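Local coordinates for interpain A (Prevotella intermedia, PDB 3BB7), which probably hydrolyses peptide bonds as a C10-family cysteine protease and is captured here as a zymogen fragment whose predicted nucleophile has been replaced, at residues G115-A120 with S204-T209; L251-V256 with H267-D272; H138-P143 with C189-E194; G110-G115 with M195-P200. The protein carries 1 engineered substitution. One frame throughout, in Å; residues are numbered along the deposited sequence.

Contact 1: residues G115-A120 with S204-T209; sequences GAVATA and SGAYMT. Engineered in segment 115-120: A116 (natural residue Cys).
V117 supplies the apolar half of this contact. Its CG1 stands anti to the backbone N (chi1 170°), which leaves CG2 beside that N and facing the other segment. There CG2 lies 3.8 Å from M208 CE, the two side chains sliding past each other in opposite directions, and V117 CB comes to 4.1 Å from A206 CB. M208 reaches this point because its chain bends at chi2.

The polar half is carried by water. S204 O accepts from a water that also takes the N-H of V117, with both V117 N and S204 O 2.9 Å from it. A second water receives A116 N at 3.0 Å and lies within bonding distance of the same carbonyl. G115, the helix N-cap, passes alongside, with its CA 3.3 Å from S204 O in a CA-H...O contact. The S204 hydroxyl turns elsewhere, bonding to I113 outside the two segments.

A116 is an engineered residue standing in for the natural Cys, the predicted nucleophile, and Q96 touches it. A nucleophile in the first turn of a buried helix, its backbone N-H bonded to a water, is characteristic of the active site of papain-like clan CA peptidases.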
loop_
_atom_site.group_PDB
_atom_site.type_symbol
_atom_site.label_atom_id
_atom_site.label_comp_id
_atom_site.label_asym_id
_atom_site.label_seq_id
_atom_site.Cartn_x
_atom_site.Cartn_y
_atom_site.Cartn_z
ATOM N N GLY A 115 10.973 -2.827 0.323
ATOM C CA GLY A 115 9.795 -3.707 0.549
ATOM C C GLY A 115 8.525 -2.862 0.581
ATOM O O GLY A 115 8.490 -1.777 1.189
ATOM N N ALA A 116 7.464 -3.351 -0.050
ATOM C CA ALA A 116 6.206 -2.597 -0.117
ATOM C C ALA A 116 5.627 -2.336 1.251
ATOM O O ALA A 116 5.012 -1.287 1.491
ATOM C CB ALA A 116 5.185 -3.349 -0.958
ATOM N N VAL A 117 5.800 -3.287 2.172
ATOM C CA VAL A 117 5.262 -3.096 3.534
ATOM C C VAL A 117 5.979 -1.948 4.215
ATOM O O VAL A 117 5.347 -1.131 4.886
ATOM C CB VAL A 117 5.364 -4.411 4.375
ATOM C CG1 VAL A 117 5.044 -4.173 5.837
ATOM C CG2 VAL A 117 4.404 -5.451 3.773
ATOM N N ALA A 118 7.301 -1.865 4.034
ATOM C CA ALA A 118 8.043 -0.761 4.651
ATOM C C ALA A 118 7.653 0.572 4.042
ATOM O O ALA A 118 7.468 1.548 4.765
ATOM C CB ALA A 118 9.518 -0.986 4.542
ATOM N N THR A 119 7.479 0.634 2.720
ATOM C CA THR A 119 7.128 1.892 2.071
ATOM C C THR A 119 5.723 2.362 2.508
ATOM O O THR A 119 5.508 3.573 2.781
ATOM C CB THR A 119 7.249 1.722 0.558
ATOM O OG1 THR A 119 8.632 1.513 0.243
ATOM C CG2 THR A 119 6.722 2.929 -0.195
ATOM N N ALA A 120 4.770 1.430 2.571
ATOM C CA ALA A 120 3.426 1.793 3.020
ATOM C C ALA A 120 3.457 2.256 4.492
ATOM O O ALA A 120 2.914 3.308 4.822
ATOM C CB ALA A 120 2.482 0.596 2.856
ATOM N N SER A 204 11.521 -7.381 -1.615
ATOM C CA SER A 204 11.688 -7.564 -0.168
ATOM C C SER A 204 10.309 -7.787 0.429
ATOM O O SER A 204 9.386 -6.985 0.228
ATOM C CB SER A 204 12.360 -6.324 0.426
ATOM O OG SER A 204 13.649 -6.170 -0.149
ATOM N N GLY A 205 10.146 -8.888 1.154
ATOM C CA GLY A 205 8.796 -9.325 1.591
ATOM C C GLY A 205 8.624 -9.369 3.099
ATOM O O GLY A 205 9.534 -9.737 3.815
ATOM N N ALA A 206 7.433 -9.011 3.563
ATOM C CA ALA A 206 7.100 -9.068 4.982
ATOM C C ALA A 206 5.642 -9.455 5.172
ATOM O O ALA A 206 4.797 -9.176 4.299
ATOM C CB ALA A 206 7.360 -7.713 5.657
ATOM N N TYR A 207 5.362 -10.057 6.333
ATOM C CA TYR A 207 3.995 -10.430 6.711
ATOM C C TYR A 207 3.356 -9.333 7.529
ATOM O O TYR A 207 3.999 -8.738 8.397
ATOM C CB TYR A 207 3.997 -11.726 7.521
ATOM C CG TYR A 207 4.565 -12.888 6.745
ATOM C CD1 TYR A 207 5.831 -13.383 7.035
ATOM C CD2 TYR A 207 3.841 -13.474 5.708
ATOM C CE1 TYR A 207 6.363 -14.482 6.291
ATOM C CE2 TYR A 207 4.358 -14.537 4.957
ATOM C CZ TYR A 207 5.613 -15.033 5.268
ATOM O OH TYR A 207 6.127 -16.090 4.533
ATOM N N MET A 208 2.074 -9.088 7.297
ATOM C CA MET A 208 1.378 -8.021 8.021
ATOM C C MET A 208 1.287 -8.278 9.505
ATOM O O MET A 208 1.289 -7.340 10.287
ATOM C CB MET A 208 -0.015 -7.763 7.431
ATOM C CG MET A 208 0.054 -7.115 6.097
ATOM S SD MET A 208 0.764 -5.445 6.206
ATOM C CE MET A 208 0.695 -5.028 4.475
ATOM N N THR A 209 1.277 -9.547 9.909
ATOM C CA THR A 209 1.264 -9.843 11.326
ATOM C C THR A 209 2.536 -9.313 12.013
ATOM O O THR A 209 2.488 -8.823 13.166
ATOM C CB THR A 209 1.092 -11.351 11.574
ATOM O OG1 THR A 209 0.944 -11.593 12.980
ATOM C CG2 THR A 209 2.277 -12.171 11.048
HETATM O O HOH W 1 7.316 -5.925 -1.547
HETATM O O HOH W 2 7.300 -5.782 1.905
#

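Contact 2: residues L251-V256 with H267-D272; sequences LIYGGV and HAFVID
L251 and I271, Y253 and F269, and G255 and H267 are the three hydrogen-bonded pairs of an antiparallel beta hairpin within the central sheet. Each pair exchanges two backbone bonds, six in all, from F269 N to Y253 O at 2.8 Å up to H267 N to G255 O at 3.0 Å. The backbones of the intervening residues bond away from the pair: I252 and G254 to V314 and D312 of the next strand, and V270 to N283. A268 N is taken by S50 OG, at the start of helix 49-68. Y253 O also takes a CA-H...O contact from A268 CA at 3.1 Å.

On the face bearing Y253, Y253 CB lies over one face of the F269 ring, a CH-pi contact, while the two rings run side by side, slid apart, with planes at 28° and Y253 CD2 3.3 Å from F269 CZ. Y253 OH is satisfied by Q311 and W237.

H267, the predicted proton acceptor, has CG in the crowded position between N and C (chi1 37°), which folds the imidazole back over G255. NE2 bonds to E310 and W53 stacks on the ring. G255 O sits 3.1 Å above the ring plane, over its centre.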
loop_
_atom_site.group_PDB
_atom_site.type_symbol
_atom_site.label_atom_id
_atom_site.label_comp_id
_atom_site.label_asym_id
_atom_site.label_seq_id
_atom_site.Cartn_x
_atom_site.Cartn_y
_atom_site.Cartn_z
ATOM N N LEU A 251 -4.734 3.629 6.138
ATOM C CA LEU A 251 -4.571 2.205 6.442
ATOM C C LEU A 251 -3.464 1.529 5.647
ATOM O O LEU A 251 -3.442 1.636 4.435
ATOM C CB LEU A 251 -5.873 1.442 6.176
ATOM C CG LEU A 251 -7.081 1.918 7.004
ATOM C CD1 LEU A 251 -8.345 1.276 6.506
ATOM C CD2 LEU A 251 -6.876 1.569 8.449
ATOM N N ILE A 252 -2.563 0.830 6.328
ATOM C CA ILE A 252 -1.587 -0.021 5.659
ATOM C C ILE A 252 -2.350 -1.269 5.199
ATOM O O ILE A 252 -3.070 -1.893 6.001
ATOM C CB ILE A 252 -0.497 -0.421 6.679
ATOM C CG1 ILE A 252 0.219 0.837 7.211
ATOM C CG2 ILE A 252 0.479 -1.448 6.078
ATOM C CD1 ILE A 252 1.052 0.598 8.475
ATOM N N TYR A 253 -2.244 -1.635 3.919
ATOM C CA TYR A 253 -3.086 -2.688 3.352
ATOM C C TYR A 253 -2.231 -3.542 2.412
ATOM O O TYR A 253 -1.392 -3.016 1.687
ATOM C CB TYR A 253 -4.193 -2.006 2.555
ATOM C CG TYR A 253 -5.432 -2.829 2.207
ATOM C CD1 TYR A 253 -6.618 -2.654 2.915
ATOM C CD2 TYR A 253 -5.409 -3.780 1.180
ATOM C CE1 TYR A 253 -7.763 -3.357 2.589
ATOM C CE2 TYR A 253 -6.561 -4.506 0.832
ATOM C CZ TYR A 253 -7.737 -4.296 1.552
ATOM O OH TYR A 253 -8.885 -4.995 1.203
ATOM N N GLY A 254 -2.429 -4.856 2.395
ATOM C CA GLY A 254 -1.663 -5.665 1.455
ATOM C C GLY A 254 -1.696 -7.122 1.825
ATOM O O GLY A 254 -2.537 -7.565 2.616
ATOM N N GLY A 255 -0.765 -7.884 1.275
ATOM C CA GLY A 255 -0.736 -9.323 1.531
ATOM C C GLY A 255 0.340 -10.014 0.731
ATOM O O GLY A 255 1.036 -9.383 -0.060
ATOM N N VAL A 256 0.463 -11.325 0.936
ATOM C CA VAL A 256 1.514 -12.107 0.288
ATOM C C VAL A 256 0.909 -13.423 -0.193
ATOM O O VAL A 256 0.070 -14.023 0.509
ATOM C CB VAL A 256 2.671 -12.419 1.273
ATOM C CG1 VAL A 256 3.344 -11.151 1.773
ATOM C CG2 VAL A 256 2.151 -13.227 2.456
ATOM N N HIS A 267 2.540 -7.544 -1.895
ATOM C CA HIS A 267 2.020 -6.273 -2.328
ATOM C C HIS A 267 1.580 -5.548 -1.074
ATOM O O HIS A 267 1.109 -6.155 -0.100
ATOM C CB HIS A 267 0.814 -6.458 -3.272
ATOM C CG HIS A 267 -0.066 -7.609 -2.906
ATOM N ND1 HIS A 267 -1.280 -7.465 -2.264
ATOM C CD2 HIS A 267 0.098 -8.937 -3.107
ATOM C CE1 HIS A 267 -1.805 -8.662 -2.052
ATOM N NE2 HIS A 267 -0.992 -9.570 -2.567
ATOM N N ALA A 268 1.714 -4.240 -1.076
ATOM C CA ALA A 268 1.188 -3.442 0.027
ATOM C C ALA A 268 1.104 -2.010 -0.424
ATOM O O ALA A 268 1.834 -1.574 -1.312
ATOM C CB ALA A 268 2.067 -3.577 1.313
ATOM N N PHE A 269 0.184 -1.280 0.187
ATOM C CA PHE A 269 -0.110 0.058 -0.238
ATOM C C PHE A 269 -0.852 0.722 0.897
ATOM O O PHE A 269 -1.132 0.083 1.931
ATOM C CB PHE A 269 -0.912 0.067 -1.560
ATOM C CG PHE A 269 -2.146 -0.824 -1.572
ATOM C CD1 PHE A 269 -3.401 -0.351 -1.144
ATOM C CD2 PHE A 269 -2.062 -2.124 -2.056
ATOM C CE1 PHE A 269 -4.538 -1.171 -1.205
ATOM C CE2 PHE A 269 -3.212 -2.943 -2.121
ATOM C CZ PHE A 269 -4.420 -2.465 -1.678
ATOM N N VAL A 270 -1.168 1.998 0.708
ATOM C CA VAL A 270 -1.919 2.746 1.709
ATOM C C VAL A 270 -3.292 3.116 1.152
ATOM O O VAL A 270 -3.388 3.617 0.010
ATOM C CB VAL A 270 -1.178 4.027 2.188
ATOM C CG1 VAL A 270 -1.975 4.751 3.274
ATOM C CG2 VAL A 270 0.218 3.648 2.658
ATOM N N ILE A 271 -4.341 2.877 1.946
ATOM C CA ILE A 271 -5.660 3.471 1.631
ATOM C C ILE A 271 -5.740 4.752 2.415
ATOM O O ILE A 271 -5.692 4.751 3.663
ATOM C CB ILE A 271 -6.849 2.552 2.006
ATOM C CG1 ILE A 271 -6.807 1.269 1.141
ATOM C CG2 ILE A 271 -8.210 3.333 1.895
ATOM C CD1 ILE A 271 -7.802 0.226 1.624
ATOM N N ASP A 272 -5.902 5.854 1.702
ATOM C CA ASP A 272 -5.875 7.151 2.345
ATOM C C ASP A 272 -7.067 8.030 2.024
ATOM O O ASP A 272 -7.013 9.245 2.186
ATOM C CB ASP A 272 -4.547 7.876 2.085
ATOM C CG ASP A 272 -4.364 8.304 0.661
ATOM O OD1 ASP A 272 -3.470 9.154 0.433
ATOM O OD2 ASP A 272 -5.101 7.822 -0.245
#

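Contact 3: residues H138-P143 with C189-E194; sequences HTVHYP and CGVASE
The imidazole of H138 reaches E194 nearly at a right angle to the run of the glutamate chain. H138 NE2 donates to E194 OE2 over 2.7 Å with an N-H...O angle of 157°. The oxygen lies close to the ring plane and accepts the bond on its syn lone pair, although ring and carboxylate are turned 50° from each other. H138 can point at the helix end because CG is anti to its backbone N, while E194 bends at chi2 to bring its carboxylate back over the strand. There it slides past V140, whose CG1 lies 3.8 Å from E194 OE2. The other oxygen, OE1, holds a water at 2.7 Å that also donates to T139 O, so both carboxylate oxygens are tied to strand 138-142.

E194 can make this return because it is the C-prime residue of a Schellman motif. Its positive phi turns the chain as M195 N bonds to G190 O, and E194 N to V191 O, closing helix 176-192. V191 O also lies at the edge of the imidazole, 3.5 Å from H138 CD2.

V191 crosses the H138 side chain obliquely. V191 CG1 lies 3.4 Å from H138 O, while CG2 faces V140 CG2 at 4.4 Å. Strand 150-154, paired with 138-142, supplies I152 and A154 against the same valine, and the ring of Y218 meets that of H138. At the helix end, S193 OG reaches back along the helix and donates to C189 O at 2.9 Å.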
loop_
_atom_site.group_PDB
_atom_site.type_symbol
_atom_site.label_atom_id
_atom_site.label_comp_id
_atom_site.label_asym_id
_atom_site.label_seq_id
_atom_site.Cartn_x
_atom_site.Cartn_y
_atom_site.Cartn_z
ATOM N N HIS A 138 16.576 -3.935 16.953
ATOM C CA HIS A 138 16.376 -5.237 16.341
ATOM C C HIS A 138 17.242 -5.358 15.105
ATOM O O HIS A 138 17.609 -4.365 14.496
ATOM C CB HIS A 138 14.905 -5.425 15.951
ATOM C CG HIS A 138 14.547 -6.812 15.503
ATOM N ND1 HIS A 138 14.738 -7.928 16.288
ATOM C CD2 HIS A 138 13.928 -7.246 14.373
ATOM C CE1 HIS A 138 14.281 -8.995 15.644
ATOM N NE2 HIS A 138 13.780 -8.607 14.485
ATOM N N THR A 139 17.531 -6.608 14.741
ATOM C CA THR A 139 18.350 -6.932 13.589
ATOM C C THR A 139 17.671 -8.028 12.773
ATOM O O THR A 139 17.102 -8.974 13.359
ATOM C CB THR A 139 19.741 -7.408 14.072
ATOM O OG1 THR A 139 20.374 -6.344 14.788
ATOM C CG2 THR A 139 20.643 -7.815 12.901
ATOM N N VAL A 140 17.653 -7.872 11.443
ATOM C CA VAL A 140 17.371 -9.000 10.547
ATOM C C VAL A 140 18.618 -9.262 9.704
ATOM O O VAL A 140 19.620 -8.530 9.804
ATOM C CB VAL A 140 16.138 -8.740 9.672
ATOM C CG1 VAL A 140 14.915 -8.423 10.544
ATOM C CG2 VAL A 140 16.376 -7.598 8.659
ATOM N N HIS A 141 18.604 -10.322 8.904
ATOM C CA HIS A 141 19.805 -10.721 8.154
ATOM C C HIS A 141 19.497 -10.848 6.684
ATOM O O HIS A 141 18.345 -11.110 6.290
ATOM C CB HIS A 141 20.390 -12.031 8.725
ATOM C CG HIS A 141 20.939 -11.854 10.108
ATOM N ND1 HIS A 141 20.164 -11.992 11.246
ATOM C CD2 HIS A 141 22.166 -11.462 10.537
ATOM C CE1 HIS A 141 20.897 -11.716 12.315
ATOM N NE2 HIS A 141 22.119 -11.409 11.914
ATOM N N TYR A 142 20.547 -10.705 5.867
ATOM C CA TYR A 142 20.453 -10.933 4.432
ATOM C C TYR A 142 21.488 -11.970 4.030
ATOM O O TYR A 142 22.683 -11.760 4.229
ATOM C CB TYR A 142 20.668 -9.640 3.640
ATOM C CG TYR A 142 20.655 -9.928 2.155
ATOM C CD1 TYR A 142 19.464 -10.294 1.503
ATOM C CD2 TYR A 142 21.824 -9.859 1.403
ATOM C CE1 TYR A 142 19.443 -10.605 0.139
ATOM C CE2 TYR A 142 21.817 -10.153 0.041
ATOM C CZ TYR A 142 20.628 -10.527 -0.589
ATOM O OH TYR A 142 20.606 -10.811 -1.935
ATOM N N PRO A 143 21.049 -13.101 3.458
ATOM C CA PRO A 143 19.652 -13.465 3.172
ATOM C C PRO A 143 18.898 -13.778 4.451
ATOM O O PRO A 143 19.527 -14.151 5.474
ATOM C CB PRO A 143 19.819 -14.726 2.338
ATOM C CG PRO A 143 21.072 -15.329 2.865
ATOM C CD PRO A 143 21.981 -14.176 3.068
ATOM N N CYS A 189 11.253 0.751 9.397
ATOM C CA CYS A 189 9.949 0.095 9.136
ATOM C C CYS A 189 10.156 -1.323 8.642
ATOM O O CYS A 189 9.369 -2.226 9.014
ATOM C CB CYS A 189 9.126 0.889 8.131
ATOM S SG CYS A 189 8.484 2.438 8.821
ATOM N N GLY A 190 11.173 -1.533 7.795
ATOM C CA GLY A 190 11.458 -2.907 7.332
ATOM C C GLY A 190 11.924 -3.814 8.466
ATOM O O GLY A 190 11.416 -4.943 8.639
ATOM N N VAL A 191 12.936 -3.379 9.221
ATOM C CA VAL A 191 13.464 -4.215 10.311
ATOM C C VAL A 191 12.344 -4.533 11.321
ATOM O O VAL A 191 12.201 -5.671 11.781
ATOM C CB VAL A 191 14.652 -3.527 10.989
ATOM C CG1 VAL A 191 15.041 -4.269 12.274
ATOM C CG2 VAL A 191 15.831 -3.450 9.989
ATOM N N ALA A 192 11.535 -3.531 11.664
ATOM C CA ALA A 192 10.386 -3.736 12.580
ATOM C C ALA A 192 9.396 -4.783 12.068
ATOM O O ALA A 192 8.758 -5.477 12.875
ATOM C CB ALA A 192 9.668 -2.453 12.824
ATOM N N SER A 193 9.295 -4.921 10.744
ATOM C CA SER A 193 8.354 -5.827 10.110
ATOM C C SER A 193 8.962 -7.168 9.792
ATOM O O SER A 193 8.336 -7.983 9.098
ATOM C CB SER A 193 7.812 -5.187 8.838
ATOM O OG SER A 193 7.079 -4.000 9.160
ATOM N N GLU A 194 10.176 -7.422 10.313
ATOM C CA GLU A 194 10.905 -8.684 10.019
ATOM C C GLU A 194 11.078 -8.912 8.514
ATOM O O GLU A 194 10.928 -10.039 8.004
ATOM C CB GLU A 194 10.225 -9.882 10.669
ATOM C CG GLU A 194 11.127 -11.071 10.945
ATOM C CD GLU A 194 12.231 -10.784 11.954
ATOM O OE1 GLU A 194 13.201 -11.584 11.990
ATOM O OE2 GLU A 194 12.128 -9.784 12.695
HETATM O O HOH W 3 15.635 -11.262 13.040
#

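Contact 4: residues G110-G115 with M195-P200; sequences GRLITG and MQYGGP
I113 N donates to G198 O over 3.0 Å in a nearly straight bond (164°), pinning together two irregular segments, one of which leads into the helix of the papain-like fold that begins with the predicted nucleophile position. The same carbonyl oxygen receives the CA-H of L112.

Around this bond the side chains close in. L112 stands about at a right angle to Y197, with CD1 3.8 Å from Y197 CB, while its other branch, CD2, lies against the G198-G199 peptide, 3.5 Å from G198 C. At the G110 end, P200 CD packs on R111 O at 3.4 Å, and I113 CG2 touches P200 CA. The Y197 ring presents its edge to I113 O, which lies near the ring plane 3.4 Å from CD2. One face of that ring is covered by M195 CG from its own segment. M195 bends at chi2 and chi3, which carries CE to 3.4 Å from T114 O.

A second shell positions these groups. S204 OG bonds to both I113 O and G198 N, bracing the two segments from one hydroxyl, and N101 ND2 donates to L112 O. V140 and I152 of the two-stranded sheet pack on Y197, and I152 also on L112. At the end of the tyrosine, Y197 OH donates to a water 2.7 Å away, and that water in turn donates to T114 O.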
loop_
_atom_site.group_PDB
_atom_site.type_symbol
_atom_site.label_atom_id
_atom_site.label_comp_id
_atom_site.label_asym_id
_atom_site.label_seq_id
_atom_site.Cartn_x
_atom_site.Cartn_y
_atom_site.Cartn_z
ATOM N N GLY A 110 22.275 -5.292 -7.572
ATOM C CA GLY A 110 21.553 -4.078 -7.212
ATOM C C GLY A 110 21.357 -3.973 -5.718
ATOM O O GLY A 110 21.353 -4.967 -4.993
ATOM N N ARG A 111 21.197 -2.746 -5.259
ATOM C CA ARG A 111 20.990 -2.531 -3.836
ATOM C C ARG A 111 19.641 -3.144 -3.381
ATOM O O ARG A 111 18.649 -3.105 -4.117
ATOM C CB ARG A 111 21.007 -1.030 -3.514
ATOM C CG ARG A 111 21.006 -0.697 -2.053
ATOM C CD ARG A 111 21.237 0.803 -1.813
ATOM N NE ARG A 111 22.517 1.273 -2.366
ATOM C CZ ARG A 111 23.696 1.186 -1.743
ATOM N NH1 ARG A 111 23.804 0.658 -0.517
ATOM N NH2 ARG A 111 24.796 1.634 -2.361
ATOM N N LEU A 112 19.610 -3.691 -2.158
ATOM C CA LEU A 112 18.368 -4.231 -1.637
ATOM C C LEU A 112 17.298 -3.126 -1.630
ATOM O O LEU A 112 17.614 -1.941 -1.389
ATOM C CB LEU A 112 18.590 -4.747 -0.221
ATOM C CG LEU A 112 19.637 -5.874 -0.064
ATOM C CD1 LEU A 112 19.806 -6.266 1.426
ATOM C CD2 LEU A 112 19.347 -7.127 -0.942
ATOM N N ILE A 113 16.041 -3.506 -1.868
ATOM C CA ILE A 113 14.953 -2.523 -1.896
ATOM C C ILE A 113 14.109 -2.554 -0.644
ATOM O O ILE A 113 14.205 -3.490 0.155
ATOM C CB ILE A 113 14.136 -2.645 -3.227
ATOM C CG1 ILE A 113 13.250 -3.916 -3.276
ATOM C CG2 ILE A 113 15.098 -2.575 -4.427
ATOM C CD1 ILE A 113 12.343 -4.035 -4.514
ATOM N N THR A 114 13.332 -1.492 -0.398
ATOM C CA THR A 114 12.800 -1.367 0.951
ATOM C C THR A 114 11.710 -2.372 1.320
ATOM O O THR A 114 11.511 -2.677 2.516
ATOM C CB THR A 114 12.203 0.027 1.189
ATOM O OG1 THR A 114 11.164 0.234 0.225
ATOM C CG2 THR A 114 13.283 1.089 1.098
ATOM N N GLY A 115 10.973 -2.827 0.323
ATOM C CA GLY A 115 9.795 -3.707 0.549
ATOM C C GLY A 115 8.525 -2.862 0.581
ATOM O O GLY A 115 8.490 -1.777 1.189
ATOM N N MET A 195 11.429 -7.843 7.804
ATOM C CA MET A 195 11.573 -7.895 6.356
ATOM C C MET A 195 12.554 -8.981 5.909
ATOM O O MET A 195 13.617 -9.161 6.526
ATOM C CB MET A 195 12.076 -6.536 5.847
ATOM C CG MET A 195 11.987 -6.295 4.324
ATOM S SD MET A 195 10.301 -6.358 3.653
ATOM C CE MET A 195 9.604 -4.850 4.342
ATOM N N GLN A 196 12.205 -9.640 4.802
ATOM C CA GLN A 196 13.080 -10.603 4.116
ATOM C C GLN A 196 13.550 -9.826 2.894
ATOM O O GLN A 196 12.856 -9.740 1.881
ATOM C CB GLN A 196 12.289 -11.843 3.710
ATOM C CG GLN A 196 11.847 -12.632 4.966
ATOM C CD GLN A 196 11.149 -13.918 4.645
ATOM O OE1 GLN A 196 10.151 -14.265 5.291
ATOM N NE2 GLN A 196 11.668 -14.648 3.657
ATOM N N TYR A 197 14.750 -9.266 2.984
ATOM C CA TYR A 197 15.207 -8.306 1.991
ATOM C C TYR A 197 15.655 -8.999 0.720
ATOM O O TYR A 197 16.202 -10.126 0.734
ATOM C CB TYR A 197 16.345 -7.478 2.550
ATOM C CG TYR A 197 15.861 -6.347 3.431
ATOM C CD1 TYR A 197 15.999 -6.414 4.816
ATOM C CD2 TYR A 197 15.284 -5.204 2.886
ATOM C CE1 TYR A 197 15.535 -5.370 5.665
ATOM C CE2 TYR A 197 14.836 -4.150 3.707
ATOM C CZ TYR A 197 14.988 -4.229 5.095
ATOM O OH TYR A 197 14.520 -3.207 5.868
ATOM N N GLY A 198 15.488 -8.299 -0.404
ATOM C CA GLY A 198 15.983 -8.817 -1.683
ATOM C C GLY A 198 16.352 -7.669 -2.592
ATOM O O GLY A 198 15.997 -6.521 -2.318
ATOM N N GLY A 199 17.088 -7.964 -3.658
ATOM C CA GLY A 199 17.423 -6.938 -4.656
ATOM C C GLY A 199 16.266 -6.576 -5.571
ATOM O O GLY A 199 15.169 -7.108 -5.432
ATOM N N PRO A 200 16.496 -5.631 -6.509
ATOM C CA PRO A 200 15.405 -5.095 -7.339
ATOM C C PRO A 200 14.610 -6.154 -8.095
ATOM O O PRO A 200 13.413 -5.980 -8.313
ATOM C CB PRO A 200 16.122 -4.165 -8.325
ATOM C CG PRO A 200 17.598 -4.415 -8.152
ATOM C CD PRO A 200 17.800 -5.009 -6.792
HETATM O O HOH W 4 13.089 -1.417 4.461
#

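In the fold
Beyond helix 49-68 the chain runs through 110-115 straight into helix 116-128, so contacts 4 and 1 share G115. Strand 138-142 follows, and the end of helix 176-192 returns to it, closing contact 3. The next residues, 195-200, close contact 4, and 204-209 close contact 1. Contacts 1 and 4 therefore cross, and contact 3 nests inside both loops; all three touch one another. Contact 2, a hairpin later in the chain, is in series with the others; it meets contact 1 where A116 CB packs on A268 N, setting the helical side against the sheet across the predicted active site.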